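Local coordinates for ectonucleotide pyrophosphatase/phosphodiesterase family member 5 (Mus musculus, PDB 5VEO), which probably hydrolyses phosphodiester bonds of nucleotide-related substrates at a zinc-bearing active site, with restricted activity on nucleotides, at residues I205-L208 with K209-K212. The protein carries 1 engineered substitution. Sequence-based numbering, arbitrary orientation.
Sequences IKML and KRAK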
loop_
_atom_site.group_PDB
_atom_site.type_symbol
_atom_site.label_atom_id
_atom_site.label_comp_id
_atom_site.label_asym_id
_atom_site.label_seq_id
_atom_site.Cartn_x
_atom_site.Cartn_y
_atom_site.Cartn_z
ATOM N N ILE A 205 5.614 -21.046 0.711
ATOM C CA ILE A 205 4.855 -22.143 1.296
ATOM C C ILE A 205 5.776 -23.316 1.601
ATOM O O ILE A 205 5.733 -23.890 2.690
ATOM C CB ILE A 205 3.717 -22.564 0.357
ATOM C CG1 ILE A 205 2.709 -21.432 0.226
ATOM C CG2 ILE A 205 3.054 -23.850 0.865
ATOM C CD1 ILE A 205 1.706 -21.681 -0.887
ATOM N N LYS A 206 6.603 -23.694 0.627
ATOM C CA LYS A 206 7.529 -24.812 0.809
ATOM C C LYS A 206 8.456 -24.569 1.995
ATOM O O LYS A 206 8.706 -25.476 2.801
ATOM C CB LYS A 206 8.333 -25.011 -0.480
ATOM C CG LYS A 206 9.291 -26.187 -0.502
ATOM C CD LYS A 206 10.070 -26.248 -1.848
ATOM C CE LYS A 206 11.257 -25.261 -1.898
ATOM N NZ LYS A 206 12.157 -25.350 -3.111
ATOM N N MET A 207 8.964 -23.343 2.133
ATOM C CA MET A 207 9.879 -23.056 3.233
ATOM C C MET A 207 9.168 -23.018 4.581
ATOM O O MET A 207 9.752 -23.423 5.596
ATOM C CB MET A 207 10.606 -21.739 2.975
ATOM C CG MET A 207 11.526 -21.821 1.799
ATOM S SD MET A 207 12.845 -22.997 2.154
ATOM C CE MET A 207 13.276 -23.560 0.529
ATOM N N LEU A 208 7.926 -22.540 4.622
ATOM C CA LEU A 208 7.148 -22.604 5.851
ATOM C C LEU A 208 6.916 -24.050 6.257
ATOM O O LEU A 208 6.989 -24.390 7.441
ATOM C CB LEU A 208 5.809 -21.889 5.682
ATOM C CG LEU A 208 5.893 -20.359 5.600
ATOM C CD1 LEU A 208 4.568 -19.779 5.088
ATOM C CD2 LEU A 208 6.261 -19.692 6.919
ATOM N N LYS A 209 6.647 -24.922 5.287
ATOM C CA LYS A 209 6.434 -26.327 5.619
ATOM C C LYS A 209 7.723 -26.968 6.110
ATOM O O LYS A 209 7.718 -27.714 7.101
ATOM C CB LYS A 209 5.886 -27.074 4.410
ATOM C CG LYS A 209 4.432 -26.733 4.122
ATOM C CD LYS A 209 3.931 -27.505 2.922
ATOM C CE LYS A 209 2.447 -27.288 2.678
ATOM N NZ LYS A 209 2.042 -27.958 1.420
ATOM N N ARG A 210 8.836 -26.707 5.429
ATOM C CA ARG A 210 10.120 -27.289 5.822
ATOM C C ARG A 210 10.511 -26.878 7.240
ATOM O O ARG A 210 11.127 -27.667 7.971
ATOM C CB ARG A 210 11.192 -26.885 4.795
ATOM C CG ARG A 210 12.629 -27.280 5.135
ATOM C CD ARG A 210 13.603 -26.853 4.023
ATOM N NE ARG A 210 14.448 -25.730 4.437
ATOM C CZ ARG A 210 15.487 -25.263 3.745
ATOM N NH1 ARG A 210 15.832 -25.816 2.587
ATOM N NH2 ARG A 210 16.194 -24.244 4.217
ATOM N N ALA A 211 10.156 -25.662 7.649
ATOM C CA ALA A 211 10.456 -25.153 8.983
ATOM C C ALA A 211 9.393 -25.505 10.024
ATOM O O ALA A 211 9.480 -25.031 11.161
ATOM C CB ALA A 211 10.636 -23.630 8.943
ATOM N N LYS A 212 8.404 -26.327 9.673
ATOM C CA LYS A 212 7.349 -26.732 10.605
ATOM C C LYS A 212 6.576 -25.529 11.127
ATOM O O LYS A 212 6.156 -25.484 12.278
ATOM C CB LYS A 212 7.937 -27.557 11.761
ATOM C CG LYS A 212 8.684 -28.746 11.254
ATOM C CD LYS A 212 9.184 -29.644 12.392
ATOM C CE LYS A 212 10.457 -30.375 11.984
ATOM N NZ LYS A 212 10.783 -31.555 12.864
HETATM O O HOH W 1 12.592 -23.508 5.718
#
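M207 and R210, one turn apart near the C-terminal end of helix 190-210, lie alongside each other, and the thioether sulfur rests on the guanidinium. SD sits over the centre of one face of that flat group, 3.8 Å from R210 CZ, while the terminal methyl CE of M207 lies near NH1. The bend of the methionine at chi2 (-65°) and of the arginine at chi3 (108°) brings the two ends together. A water spans the same pair, donating to M207 O at 2.8 Å and accepting a weak bond from R210 NE at 3.2 Å. A211 N also bonds to M207 O, at 3.1 Å, the last in a run of i to i+4 bonds that includes K209 N to I205 O. M207 O thus accepts two bonds, from the water and from A211 N.

K209 turns to another flank of the helix. With CG placed anti to its own carbonyl carbon (chi1 -73°), its extended chain first passes I205 O, CG lying 3.4 Å from it, and then runs alongside the isoleucine until CE meets I205 CG2 at 3.9 Å. Its ammonium hydrogen-bonds to Y39 OH and makes a cation-pi contact with W214, against which I205 also packs.

Helical geometry is lost at A211, and K212, with positive phi, is the C-prime residue of a Schellman motif: K212 N bonds to K209 O at 3.0 Å, and L213 N closes back on L208 O. L208 and A211 both pack on I157 of helix 149-160. The chemistry implies a helix end finished by its own backbone, where a polarisable sulfur and a bridging water probably help orient the R210 guanidinium, the water only weakly, and K209 runs along I205 to its tyrosine and tryptophan partners.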